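Local coordinates for protein transcriptional regulator, LysR family (Vibrio cholerae, PDB 3SZP) that activates virulence genes of Vibrio cholerae as a LysR-type transcriptional regulator, probably by binding promoter DNA through its winged helix-turn-helix domain, at residues A[5-10]-A[70-75]; A[24-29]-A[123-128]; A[43-48]-A[58-63]; A[91-96]-A[275-280]. All blocks are in the same frame, centred on the assembly; numbering follows the deposited sequence.

Interaction 1 (A[5-10]-A[70-75]); sequences DLNLFR and PLLERL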
loop_
_atom_site.group_PDB
_atom_site.type_symbol
_atom_site.label_atom_id
_atom_site.label_comp_id
_atom_site.label_asym_id
_atom_site.label_seq_id
_atom_site.Cartn_x
_atom_site.Cartn_y
_atom_site.Cartn_z
ATOM N N ASP A 5 -17.053 -16.255 12.535
ATOM C CA ASP A 5 -15.870 -15.444 12.220
ATOM C C ASP A 5 -14.963 -16.192 11.243
ATOM O O ASP A 5 -14.434 -15.607 10.290
ATOM C CB ASP A 5 -15.116 -15.049 13.486
ATOM C CG ASP A 5 -15.923 -14.112 14.387
ATOM O OD1 ASP A 5 -16.921 -13.516 13.940
ATOM O OD2 ASP A 5 -15.547 -13.948 15.557
ATOM N N LEU A 6 -14.816 -17.498 11.480
ATOM C CA LEU A 6 -14.083 -18.384 10.577
ATOM C C LEU A 6 -14.739 -18.349 9.201
ATOM O O LEU A 6 -14.063 -18.244 8.179
ATOM C CB LEU A 6 -14.084 -19.817 11.122
ATOM C CG LEU A 6 -13.339 -20.848 10.277
ATOM C CD1 LEU A 6 -11.856 -20.466 10.133
ATOM C CD2 LEU A 6 -13.465 -22.239 10.883
ATOM N N ASN A 7 -16.066 -18.427 9.183
ATOM C CA ASN A 7 -16.808 -18.324 7.933
ATOM C C ASN A 7 -16.618 -16.983 7.275
ATOM O O ASN A 7 -16.539 -16.899 6.051
ATOM C CB ASN A 7 -18.308 -18.523 8.147
ATOM C CG ASN A 7 -19.048 -18.715 6.839
ATOM O OD1 ASN A 7 -18.604 -19.471 5.974
ATOM N ND2 ASN A 7 -20.174 -18.028 6.680
ATOM N N LEU A 8 -16.574 -15.935 8.094
ATOM C CA LEU A 8 -16.398 -14.577 7.585
ATOM C C LEU A 8 -15.011 -14.459 6.964
ATOM O O LEU A 8 -14.834 -13.819 5.932
ATOM C CB LEU A 8 -16.553 -13.528 8.692
ATOM C CG LEU A 8 -16.216 -12.104 8.190
ATOM C CD1 LEU A 8 -17.193 -11.705 7.079
ATOM C CD2 LEU A 8 -16.237 -11.058 9.310
ATOM N N PHE A 9 -14.034 -15.090 7.608
ATOM C CA PHE A 9 -12.669 -15.134 7.093
ATOM C C PHE A 9 -12.663 -15.785 5.719
ATOM O O PHE A 9 -12.087 -15.252 4.777
ATOM C CB PHE A 9 -11.771 -15.901 8.064
ATOM C CG PHE A 9 -10.530 -16.479 7.433
ATOM C CD1 PHE A 9 -9.463 -15.657 7.063
ATOM C CD2 PHE A 9 -10.415 -17.849 7.233
ATOM C CE1 PHE A 9 -8.307 -16.199 6.502
ATOM C CE2 PHE A 9 -9.248 -18.397 6.685
ATOM C CZ PHE A 9 -8.201 -17.568 6.308
ATOM N N ARG A 10 -13.329 -16.927 5.598
ATOM C CA ARG A 10 -13.471 -17.568 4.299
ATOM C C ARG A 10 -14.040 -16.617 3.237
ATOM O O ARG A 10 -13.543 -16.580 2.110
ATOM C CB ARG A 10 -14.353 -18.810 4.408
ATOM C CG ARG A 10 -14.683 -19.448 3.059
ATOM C CD ARG A 10 -15.645 -20.622 3.204
ATOM N NE ARG A 10 -16.993 -20.214 3.602
ATOM C CZ ARG A 10 -18.017 -20.062 2.759
ATOM N NH1 ARG A 10 -17.852 -20.257 1.455
ATOM N NH2 ARG A 10 -19.211 -19.699 3.216
ATOM N N PRO A 70 -14.218 -26.347 2.452
ATOM C CA PRO A 70 -15.162 -27.349 1.944
ATOM C C PRO A 70 -16.309 -27.616 2.915
ATOM O O PRO A 70 -17.467 -27.621 2.494
ATOM C CB PRO A 70 -14.292 -28.598 1.786
ATOM C CG PRO A 70 -12.919 -28.060 1.548
ATOM C CD PRO A 70 -12.819 -26.799 2.349
ATOM N N LEU A 71 -15.985 -27.840 4.185
ATOM C CA LEU A 71 -16.988 -28.052 5.221
ATOM C C LEU A 71 -17.894 -26.835 5.412
ATOM O O LEU A 71 -19.088 -26.983 5.651
ATOM C CB LEU A 71 -16.328 -28.406 6.551
ATOM C CG LEU A 71 -15.595 -29.747 6.623
ATOM C CD1 LEU A 71 -15.008 -29.958 8.012
ATOM C CD2 LEU A 71 -16.530 -30.877 6.255
ATOM N N LEU A 72 -17.325 -25.636 5.325
ATOM C CA LEU A 72 -18.123 -24.429 5.471
ATOM C C LEU A 72 -19.058 -24.260 4.273
ATOM O O LEU A 72 -20.194 -23.828 4.426
ATOM C CB LEU A 72 -17.240 -23.200 5.656
ATOM C CG LEU A 72 -16.457 -23.105 6.969
ATOM C CD1 LEU A 72 -15.316 -22.097 6.847
ATOM C CD2 LEU A 72 -17.368 -22.749 8.132
ATOM N N GLU A 73 -18.582 -24.620 3.087
ATOM C CA GLU A 73 -19.422 -24.610 1.895
ATOM C C GLU A 73 -20.585 -25.605 2.004
ATOM O O GLU A 73 -21.726 -25.256 1.720
ATOM C CB GLU A 73 -18.595 -24.893 0.641
ATOM C CG GLU A 73 -17.779 -23.700 0.149
ATOM C CD GLU A 73 -16.456 -24.121 -0.481
ATOM O OE1 GLU A 73 -16.260 -25.343 -0.700
ATOM O OE2 GLU A 73 -15.609 -23.238 -0.745
ATOM N N ARG A 74 -20.291 -26.836 2.415
ATOM C CA ARG A 74 -21.320 -27.862 2.563
ATOM C C ARG A 74 -22.397 -27.429 3.553
ATOM O O ARG A 74 -23.592 -27.572 3.290
ATOM C CB ARG A 74 -20.709 -29.194 3.008
ATOM C CG ARG A 74 -19.697 -29.781 2.028
ATOM C CD ARG A 74 -19.139 -31.112 2.531
ATOM N NE ARG A 74 -20.165 -32.153 2.559
ATOM C CZ ARG A 74 -19.948 -33.422 2.897
ATOM N NH1 ARG A 74 -18.731 -33.824 3.248
ATOM N NH2 ARG A 74 -20.950 -34.294 2.883
ATOM N N LEU A 75 -21.966 -26.904 4.697
ATOM C CA LEU A 75 -22.900 -26.409 5.700
ATOM C C LEU A 75 -23.775 -25.304 5.132
ATOM O O LEU A 75 -24.979 -25.288 5.356
ATOM C CB LEU A 75 -22.154 -25.912 6.939
ATOM C CG LEU A 75 -21.678 -27.015 7.887
ATOM C CD1 LEU A 75 -20.689 -26.478 8.919
ATOM C CD2 LEU A 75 -22.872 -27.684 8.566
#

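Interaction 2 (A[24-29]-A[123-128]); sequences KTMIPV and ELMMSN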
loop_
_atom_site.group_PDB
_atom_site.type_symbol
_atom_site.label_atom_id
_atom_site.label_comp_id
_atom_site.label_asym_id
_atom_site.label_seq_id
_atom_site.Cartn_x
_atom_site.Cartn_y
_atom_site.Cartn_z
ATOM N N LYS A 24 -21.135 -7.223 -0.018
ATOM C CA LYS A 24 -21.992 -8.389 -0.194
ATOM C C LYS A 24 -22.786 -8.778 1.056
ATOM O O LYS A 24 -23.924 -9.210 0.952
ATOM C CB LYS A 24 -21.181 -9.584 -0.705
ATOM C CG LYS A 24 -20.763 -9.470 -2.167
ATOM C CD LYS A 24 -20.189 -10.790 -2.678
ATOM C CE LYS A 24 -20.026 -10.790 -4.193
ATOM N NZ LYS A 24 -19.030 -9.773 -4.663
ATOM N N THR A 25 -22.187 -8.614 2.229
ATOM C CA THR A 25 -22.780 -9.057 3.492
ATOM C C THR A 25 -23.507 -7.953 4.267
ATOM O O THR A 25 -24.213 -8.241 5.243
ATOM C CB THR A 25 -21.689 -9.553 4.446
ATOM O OG1 THR A 25 -20.827 -8.453 4.766
ATOM C CG2 THR A 25 -20.869 -10.691 3.814
ATOM N N MET A 26 -23.317 -6.701 3.863
ATOM C CA MET A 26 -23.802 -5.558 4.640
ATOM C C MET A 26 -23.213 -5.511 6.058
ATOM O O MET A 26 -23.834 -4.983 6.990
ATOM C CB MET A 26 -25.337 -5.503 4.682
ATOM C CG MET A 26 -26.024 -5.441 3.318
ATOM S SD MET A 26 -27.762 -4.871 3.422
ATOM C CE MET A 26 -28.405 -5.503 1.851
ATOM N N ILE A 27 -22.013 -6.071 6.222
ATOM C CA ILE A 27 -21.268 -5.900 7.469
ATOM C C ILE A 27 -20.271 -4.768 7.275
ATOM O O ILE A 27 -19.448 -4.842 6.372
ATOM C CB ILE A 27 -20.473 -7.170 7.864
ATOM C CG1 ILE A 27 -21.392 -8.404 7.886
ATOM C CG2 ILE A 27 -19.834 -6.957 9.215
ATOM C CD1 ILE A 27 -20.696 -9.740 8.268
ATOM N N PRO A 28 -20.341 -3.713 8.113
ATOM C CA PRO A 28 -19.363 -2.624 7.955
ATOM C C PRO A 28 -17.941 -3.155 8.029
ATOM O O PRO A 28 -17.667 -4.127 8.752
ATOM C CB PRO A 28 -19.641 -1.709 9.158
ATOM C CG PRO A 28 -21.089 -1.988 9.493
ATOM C CD PRO A 28 -21.282 -3.458 9.215
ATOM N N VAL A 29 -17.050 -2.510 7.285
ATOM C CA VAL A 29 -15.637 -2.859 7.307
ATOM C C VAL A 29 -15.100 -2.901 8.736
ATOM O O VAL A 29 -14.433 -3.850 9.112
ATOM C CB VAL A 29 -14.806 -1.902 6.432
ATOM C CG1 VAL A 29 -13.312 -2.083 6.694
ATOM C CG2 VAL A 29 -15.147 -2.131 4.955
ATOM N N GLU A 123 -34.945 -8.276 2.198
ATOM C CA GLU A 123 -33.578 -7.781 2.160
ATOM C C GLU A 123 -33.372 -7.104 0.796
ATOM O O GLU A 123 -33.463 -7.746 -0.250
ATOM C CB GLU A 123 -32.570 -8.911 2.371
ATOM C CG GLU A 123 -31.152 -8.407 2.497
ATOM C CD GLU A 123 -30.124 -9.509 2.467
ATOM O OE1 GLU A 123 -30.389 -10.606 2.993
ATOM O OE2 GLU A 123 -29.034 -9.274 1.904
ATOM N N LEU A 124 -33.121 -5.800 0.824
ATOM C CA LEU A 124 -33.008 -4.998 -0.391
ATOM C C LEU A 124 -31.596 -4.413 -0.550
ATOM O O LEU A 124 -31.111 -3.688 0.316
ATOM C CB LEU A 124 -34.041 -3.871 -0.361
ATOM C CG LEU A 124 -34.049 -2.842 -1.500
ATOM C CD1 LEU A 124 -34.394 -3.504 -2.834
ATOM C CD2 LEU A 124 -35.031 -1.725 -1.199
ATOM N N MET A 125 -30.943 -4.759 -1.654
ATOM C CA MET A 125 -29.629 -4.226 -1.986
ATOM C C MET A 125 -29.711 -3.301 -3.199
ATOM O O MET A 125 -30.169 -3.697 -4.266
ATOM C CB MET A 125 -28.650 -5.362 -2.268
ATOM C CG MET A 125 -27.346 -4.905 -2.891
ATOM S SD MET A 125 -26.169 -4.277 -1.667
ATOM C CE MET A 125 -25.868 -5.764 -0.688
ATOM N N MET A 126 -29.267 -2.063 -3.025
ATOM C CA MET A 126 -29.236 -1.101 -4.117
ATOM C C MET A 126 -27.850 -0.951 -4.705
ATOM O O MET A 126 -26.865 -0.876 -3.973
ATOM C CB MET A 126 -29.712 0.265 -3.642
ATOM C CG MET A 126 -31.144 0.517 -3.984
ATOM S SD MET A 126 -32.101 0.514 -2.481
ATOM C CE MET A 126 -31.491 2.067 -1.802
ATOM N N SER A 127 -27.774 -0.872 -6.028
ATOM C CA SER A 127 -26.506 -0.561 -6.693
ATOM C C SER A 127 -26.739 0.102 -8.046
ATOM O O SER A 127 -27.784 -0.079 -8.659
ATOM C CB SER A 127 -25.686 -1.838 -6.882
ATOM O OG SER A 127 -26.525 -2.842 -7.433
ATOM N N ASN A 128 -25.755 0.864 -8.515
ATOM C CA ASN A 128 -25.817 1.396 -9.867
ATOM C C ASN A 128 -25.864 0.202 -10.821
ATOM O O ASN A 128 -25.503 -0.916 -10.437
ATOM C CB ASN A 128 -24.617 2.295 -10.141
ATOM C CG ASN A 128 -23.306 1.529 -10.149
ATOM O OD1 ASN A 128 -23.237 0.393 -9.679
ATOM N ND2 ASN A 128 -22.257 2.147 -10.687
#

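Interaction 3 (A[43-48]-A[58-63]); sequences LNLRLL and TEAGER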
loop_
_atom_site.group_PDB
_atom_site.type_symbol
_atom_site.label_atom_id
_atom_site.label_comp_id
_atom_site.label_asym_id
_atom_site.label_seq_id
_atom_site.Cartn_x
_atom_site.Cartn_y
_atom_site.Cartn_z
ATOM N N LEU A 43 -7.366 -17.932 18.085
ATOM C CA LEU A 43 -6.447 -18.975 17.612
ATOM C C LEU A 43 -5.010 -18.683 18.021
ATOM O O LEU A 43 -4.131 -19.531 17.877
ATOM C CB LEU A 43 -6.499 -19.071 16.083
ATOM C CG LEU A 43 -7.874 -19.317 15.451
ATOM C CD1 LEU A 43 -7.805 -19.174 13.946
ATOM C CD2 LEU A 43 -8.387 -20.701 15.824
ATOM N N ASN A 44 -4.770 -17.464 18.498
ATOM C CA ASN A 44 -3.411 -16.968 18.666
ATOM C C ASN A 44 -2.613 -17.168 17.399
ATOM O O ASN A 44 -1.479 -17.606 17.442
ATOM C CB ASN A 44 -2.733 -17.671 19.835
ATOM C CG ASN A 44 -3.318 -17.255 21.159
ATOM O OD1 ASN A 44 -3.613 -16.079 21.375
ATOM N ND2 ASN A 44 -3.506 -18.216 22.052
ATOM N N LEU A 45 -3.237 -16.869 16.268
ATOM C CA LEU A 45 -2.604 -17.017 14.964
ATOM C C LEU A 45 -2.994 -15.880 14.047
ATOM O O LEU A 45 -4.171 -15.557 13.923
ATOM C CB LEU A 45 -3.013 -18.329 14.303
ATOM C CG LEU A 45 -2.345 -19.604 14.806
ATOM C CD1 LEU A 45 -3.007 -20.818 14.158
ATOM C CD2 LEU A 45 -0.860 -19.585 14.523
ATOM N N ARG A 46 -2.008 -15.284 13.397
ATOM C CA ARG A 46 -2.267 -14.308 12.352
ATOM C C ARG A 46 -2.672 -15.076 11.103
ATOM O O ARG A 46 -1.974 -15.983 10.670
ATOM C CB ARG A 46 -1.008 -13.469 12.094
ATOM C CG ARG A 46 -1.165 -12.286 11.143
ATOM C CD ARG A 46 0.158 -11.502 11.091
ATOM N NE ARG A 46 0.148 -10.443 10.092
ATOM C CZ ARG A 46 -0.380 -9.227 10.270
ATOM N NH1 ARG A 46 -0.955 -8.895 11.427
ATOM N NH2 ARG A 46 -0.330 -8.334 9.283
ATOM N N LEU A 47 -3.807 -14.712 10.529
ATOM C CA LEU A 47 -4.339 -15.413 9.354
ATOM C C LEU A 47 -4.166 -14.642 8.047
ATOM O O LEU A 47 -4.039 -15.247 6.993
ATOM C CB LEU A 47 -5.824 -15.747 9.535
ATOM C CG LEU A 47 -6.144 -16.753 10.637
ATOM C CD1 LEU A 47 -7.638 -16.931 10.720
ATOM C CD2 LEU A 47 -5.451 -18.099 10.390
ATOM N N LEU A 48 -4.193 -13.314 8.124
ATOM C CA LEU A 48 -4.202 -12.449 6.946
ATOM C C LEU A 48 -3.183 -11.352 7.092
ATOM O O LEU A 48 -2.969 -10.831 8.184
ATOM C CB LEU A 48 -5.552 -11.748 6.796
ATOM C CG LEU A 48 -6.792 -12.574 6.485
ATOM C CD1 LEU A 48 -8.049 -11.717 6.592
ATOM C CD2 LEU A 48 -6.660 -13.165 5.089
ATOM N N THR A 58 -1.496 -15.612 5.445
ATOM C CA THR A 58 -0.283 -16.133 6.046
ATOM C C THR A 58 -0.275 -17.619 5.709
ATOM O O THR A 58 -1.214 -18.094 5.058
ATOM C CB THR A 58 -0.297 -15.928 7.558
ATOM O OG1 THR A 58 -1.424 -16.619 8.117
ATOM C CG2 THR A 58 -0.405 -14.428 7.880
ATOM N N GLU A 59 0.749 -18.352 6.150
ATOM C CA GLU A 59 0.768 -19.802 5.966
ATOM C C GLU A 59 -0.401 -20.411 6.726
ATOM O O GLU A 59 -1.098 -21.264 6.214
ATOM C CB GLU A 59 2.085 -20.420 6.460
ATOM C CG GLU A 59 3.322 -19.697 5.953
ATOM C CD GLU A 59 4.636 -20.360 6.389
ATOM O OE1 GLU A 59 5.687 -19.980 5.851
ATOM O OE2 GLU A 59 4.617 -21.259 7.262
ATOM N N ALA A 60 -0.589 -19.967 7.960
ATOM C CA ALA A 60 -1.713 -20.400 8.781
ATOM C C ALA A 60 -3.042 -20.071 8.096
ATOM O O ALA A 60 -3.916 -20.928 7.997
ATOM C CB ALA A 60 -1.646 -19.761 10.145
ATOM N N GLY A 61 -3.185 -18.840 7.607
ATOM C CA GLY A 61 -4.405 -18.450 6.913
ATOM C C GLY A 61 -4.656 -19.375 5.728
ATOM O O GLY A 61 -5.797 -19.779 5.457
ATOM N N GLU A 62 -3.576 -19.709 5.030
ATOM C CA GLU A 62 -3.629 -20.552 3.851
ATOM C C GLU A 62 -4.139 -21.951 4.201
ATOM O O GLU A 62 -4.969 -22.516 3.502
ATOM C CB GLU A 62 -2.236 -20.629 3.225
ATOM C CG GLU A 62 -2.215 -20.874 1.735
ATOM C CD GLU A 62 -2.780 -19.704 0.927
ATOM O OE1 GLU A 62 -1.987 -18.864 0.428
ATOM O OE2 GLU A 62 -4.019 -19.637 0.774
ATOM N N ARG A 63 -3.640 -22.492 5.302
ATOM C CA ARG A 63 -4.057 -23.795 5.794
ATOM C C ARG A 63 -5.539 -23.791 6.229
ATOM O O ARG A 63 -6.285 -24.723 5.924
ATOM C CB ARG A 63 -3.147 -24.206 6.958
ATOM C CG ARG A 63 -3.436 -25.558 7.558
ATOM C CD ARG A 63 -2.860 -26.683 6.712
ATOM N NE ARG A 63 -3.283 -27.969 7.246
ATOM C CZ ARG A 63 -2.638 -28.633 8.203
ATOM N NH1 ARG A 63 -1.510 -28.146 8.732
ATOM N NH2 ARG A 63 -3.120 -29.802 8.624
#

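Interaction 4 (A[91-96]-A[275-280]); sequences GRIRIS and PEKVRL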
loop_
_atom_site.group_PDB
_atom_site.type_symbol
_atom_site.label_atom_id
_atom_site.label_comp_id
_atom_site.label_asym_id
_atom_site.label_seq_id
_atom_site.Cartn_x
_atom_site.Cartn_y
_atom_site.Cartn_z
ATOM N N GLY A 91 -41.043 -16.133 5.202
ATOM C CA GLY A 91 -39.656 -16.239 4.800
ATOM C C GLY A 91 -39.087 -14.918 4.304
ATOM O O GLY A 91 -39.790 -13.912 4.173
ATOM N N ARG A 92 -37.790 -14.926 4.026
ATOM C CA ARG A 92 -37.109 -13.739 3.546
ATOM C C ARG A 92 -36.965 -13.802 2.037
ATOM O O ARG A 92 -36.754 -14.866 1.470
ATOM C CB ARG A 92 -35.730 -13.630 4.191
ATOM C CG ARG A 92 -35.001 -12.330 3.895
ATOM C CD ARG A 92 -33.491 -12.550 3.895
ATOM N NE ARG A 92 -33.095 -13.512 2.867
ATOM C CZ ARG A 92 -31.883 -14.045 2.766
ATOM N NH1 ARG A 92 -30.929 -13.714 3.632
ATOM N NH2 ARG A 92 -31.623 -14.916 1.796
ATOM N N ILE A 93 -37.094 -12.662 1.381
ATOM C CA ILE A 93 -36.799 -12.603 -0.037
ATOM C C ILE A 93 -35.716 -11.556 -0.306
ATOM O O ILE A 93 -35.659 -10.504 0.335
ATOM C CB ILE A 93 -38.065 -12.368 -0.892
ATOM C CG1 ILE A 93 -38.547 -10.929 -0.804
ATOM C CG2 ILE A 93 -39.189 -13.314 -0.472
ATOM C CD1 ILE A 93 -39.899 -10.722 -1.485
ATOM N N ARG A 94 -34.838 -11.865 -1.245
ATOM C CA ARG A 94 -33.688 -11.017 -1.507
ATOM C C ARG A 94 -33.843 -10.332 -2.860
ATOM O O ARG A 94 -34.014 -10.988 -3.895
ATOM C CB ARG A 94 -32.424 -11.864 -1.461
ATOM C CG ARG A 94 -31.160 -11.088 -1.225
ATOM C CD ARG A 94 -30.007 -12.042 -0.877
ATOM N NE ARG A 94 -28.779 -11.309 -0.607
ATOM C CZ ARG A 94 -27.767 -11.219 -1.458
ATOM N NH1 ARG A 94 -27.843 -11.823 -2.638
ATOM N NH2 ARG A 94 -26.674 -10.533 -1.124
ATOM N N ILE A 95 -33.796 -9.004 -2.839
ATOM C CA ILE A 95 -34.052 -8.193 -4.012
ATOM C C ILE A 95 -32.879 -7.259 -4.300
ATOM O O ILE A 95 -32.325 -6.653 -3.373
ATOM C CB ILE A 95 -35.302 -7.337 -3.783
ATOM C CG1 ILE A 95 -36.490 -8.233 -3.457
ATOM C CG2 ILE A 95 -35.589 -6.461 -4.998
ATOM C CD1 ILE A 95 -37.720 -7.473 -3.051
ATOM N N SER A 96 -32.504 -7.150 -5.574
ATOM C CA SER A 96 -31.537 -6.155 -6.019
ATOM C C SER A 96 -32.287 -5.082 -6.808
ATOM O O SER A 96 -33.229 -5.395 -7.540
ATOM C CB SER A 96 -30.454 -6.805 -6.889
ATOM O OG SER A 96 -29.683 -5.843 -7.587
ATOM N N PRO A 275 -40.579 -20.506 -4.695
ATOM C CA PRO A 275 -41.396 -20.729 -3.498
ATOM C C PRO A 275 -42.585 -19.774 -3.484
ATOM O O PRO A 275 -42.611 -18.832 -4.279
ATOM C CB PRO A 275 -40.430 -20.401 -2.352
ATOM C CG PRO A 275 -39.411 -19.505 -2.950
ATOM C CD PRO A 275 -39.244 -19.975 -4.365
ATOM N N GLU A 276 -43.538 -20.007 -2.587
ATOM C CA GLU A 276 -44.744 -19.188 -2.525
ATOM C C GLU A 276 -44.438 -17.723 -2.208
ATOM O O GLU A 276 -45.031 -16.817 -2.792
ATOM C CB GLU A 276 -45.736 -19.769 -1.506
ATOM C CG GLU A 276 -47.114 -19.124 -1.541
ATOM C CD GLU A 276 -48.115 -19.787 -0.593
ATOM O OE1 GLU A 276 -48.116 -21.041 -0.474
ATOM O OE2 GLU A 276 -48.909 -19.049 0.039
ATOM N N LYS A 277 -43.509 -17.502 -1.283
ATOM C CA LYS A 277 -43.168 -16.155 -0.837
ATOM C C LYS A 277 -42.721 -15.287 -2.008
ATOM O O LYS A 277 -43.077 -14.112 -2.087
ATOM C CB LYS A 277 -42.086 -16.188 0.249
ATOM C CG LYS A 277 -40.733 -16.691 -0.231
ATOM C CD LYS A 277 -39.732 -16.853 0.912
ATOM C CE LYS A 277 -38.395 -17.352 0.382
ATOM N NZ LYS A 277 -37.493 -17.874 1.448
ATOM N N VAL A 278 -41.959 -15.873 -2.929
ATOM C CA VAL A 278 -41.494 -15.133 -4.101
ATOM C C VAL A 278 -42.610 -14.989 -5.145
ATOM O O VAL A 278 -42.762 -13.928 -5.753
ATOM C CB VAL A 278 -40.239 -15.784 -4.714
ATOM C CG1 VAL A 278 -39.701 -14.942 -5.849
ATOM C CG2 VAL A 278 -39.158 -15.987 -3.635
ATOM N N ARG A 279 -43.395 -16.047 -5.337
ATOM C CA ARG A 279 -44.541 -15.994 -6.248
ATOM C C ARG A 279 -45.519 -14.883 -5.871
ATOM O O ARG A 279 -45.959 -14.130 -6.723
ATOM C CB ARG A 279 -45.282 -17.337 -6.300
ATOM C CG ARG A 279 -44.552 -18.437 -7.059
ATOM C CD ARG A 279 -45.489 -19.608 -7.403
ATOM N NE ARG A 279 -46.247 -20.073 -6.240
ATOM C CZ ARG A 279 -45.950 -21.160 -5.537
ATOM N NH1 ARG A 279 -44.914 -21.916 -5.884
ATOM N NH2 ARG A 279 -46.696 -21.506 -4.494
ATOM N N LEU A 280 -45.871 -14.804 -4.593
ATOM C CA LEU A 280 -46.728 -13.737 -4.094
ATOM C C LEU A 280 -46.143 -12.354 -4.415
ATOM O O LEU A 280 -46.844 -11.443 -4.869
ATOM C CB LEU A 280 -46.918 -13.886 -2.585
ATOM C CG LEU A 280 -47.766 -15.071 -2.117
ATOM C CD1 LEU A 280 -47.739 -15.227 -0.595
ATOM C CD2 LEU A 280 -49.192 -14.940 -2.619
#

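Interaction 1 (A[5-10]-A[70-75])
Leu6, Asn7 and Arg10 of helix 3-15 share a single leucine, Leu72 of helix 59-83, where the first helix of the winged helix-turn-helix domain meets the long helix that links LysR-type DNA-binding domains to one another. The two short helical segments cross at -103° with axes 10.7 Å apart, a distance bridged by side chains alone. Leu6 comes first: its CG lies 4.2 Å from CD1 of Leu72, the two side chains meeting at about a right angle, and Leu6 also packs on Thr79 of the second subunit, so the contact borders the dimer interface. Asn7 lies alongside Leu72, with OD1 4.0 Å from Leu72 CB. That oxygen is held from within its own helix, because Arg10 grips it side-on with two nitrogens, NE at 3.0 Å and NH2 at 2.8 Å from Asn7 OD1. The amide oxygen sits in the guanidinium plane, which fixes the rotation of the arginine head. Arg10 bends at chi3 (69°) to bring its head back beside Asn7, edge-on, and its CD and NE lie against Leu72, with Arg10 NE 3.6 Å from Leu72 CB. At the far end, NH1 forms a salt bridge to Glu14; Glu73, although oppositely charged, does not close one across the contact. Its carboxylate stands nearly perpendicular to the guanidinium, and Arg10 NH1 remains 4.3 Å from Glu73 OE2.

Interaction 2 (A[24-29]-A[123-128])
Met26 reaches across from the turn after helix 18-25 and sets its terminal methyl on strand 120-127, and most of the close approaches are made by that methyl. The apolar part joins two methionines: CE of Met26 lies 3.6 Å from CE of Met125, and the side chains run alongside one another, pointing opposite ways. They differ in shape. Met26 is extended beyond CG, whereas Met125 is bent at chi2 (82°) and chi3 (64°), which folds its methyl back beside the CG of Met26. Contacts with oxygen follow. The same Met26 methyl is 3.6 Å from the backbone O of Leu124 and 3.8 Å from OE2 of Glu123; that carboxylate oxygen is engaged in a salt bridge with Arg94 on the neighbouring strand. No hydrogen bond crosses between the segments. Within 24-29, the local polar bond is an ST turn, Ile27 N donating to Thr25 OG1 over 3.0 Å, just where Met26 leaves the helix with positive phi. Leu195 of the third subunit also packs on Met26. The arrangement is a contact, in a full-length LysR-type tetramer, between the helix-turn-helix domain and the strand through which the substrate-binding domain's sheet continues, by parallel pairing, into the third subunit.

Interaction 3 (A[43-48]-A[58-63])
The guanidinium of Arg46 carries the backbone O of Leu48 over one face, 3.5 Å above its plane and off-centre, near the edge of the group, while its NE bonds to Asn49; an extended chain takes this head away from Thr58, leaving CG to touch the threonine methyl CG2 at 4.0 Å. The junction belongs to the winged helix-turn-helix domain: 43-48 leads into the two-stranded wing, and 58-63 starts the long helix that follows it. Thr58 is the N-cap of that helix and binds in both directions. Its OG1 donates to Arg46 O over 2.7 Å and accepts from Gly61 N over 2.9 Å, so one hydroxyl ties the helix start to the loop. With chi1 at 60°, OG1 lies between the backbone N and carbonyl carbon, where it can serve both partners. Thr58 N donates to Leu47 O in a nearly straight bond (170° at the hydrogen), although it approaches from above the carbonyl plane. Apolar packing fills in beside these bonds: CD2 of Leu47 lies 4.2 Å from CB of Ala60, and Leu45 touches the same methyl. Gly61, having no side chain, lets the helix backbone come close enough for a CA-H...O contact, its CA 3.2 Å from Leu47 O.

Interaction 4 (A[91-96]-A[275-280])
Lys277 lies with its whole aliphatic chain along the start of strand 91-98, CG against Ile93, CD over Gly91 and NZ at the backbone O of Arg92. The apolar contacts centre on one methyl: CG2 of Ile93 sits 3.7 Å from Lys277 CG and 4.1 Å from Val278 CG2, touching both the lysine chain and the valine that follows it. The side chains of Lys277 and Ile93 lie antiparallel. Gly91 contributes bare backbone, over which the lysine chain passes closely, Gly91 CA being 3.9 Å from Lys277 CD. The polar contact is one weak hydrogen bond, Lys277 NZ to Arg92 O at 3.1 Å. A chi1 of 66° followed by a fully extended chain carries NZ to that carbonyl. The pairing thus lays helix 276-287 over the sheet of the substrate-binding domain, which has the periplasmic-binding-protein fold. With a single weak bond to the strand at its tip, the lysine works across this contact mainly through its methylenes, a charged residue used chiefly for packing.

The four contacts run from the DNA-binding domain into the substrate-binding domain. Interactions 1 and 3 both use helix 59-83, their centres about 15 Å apart, and Phe9 connects them: its CE1 is 3.7 Å from Leu48 CD2 and 3.9 Å from Leu47 CB. Interaction 2 joins the two domains. On one side Ile27 CD1 touches Leu8 CD1 of interaction 1 at 4.2 Å; on the other, strands 120-127 and 91-98 are neighbours, so interaction 4 follows directly, with Glu123 O 2.9 Å from Ile95 N. Interactions 3 and 4 are farthest apart, centres about 39 Å, yet Glu59, in segment 58-63, forms a salt bridge with Lys277 of the second subunit, the counterpart of the lysine in interaction 4.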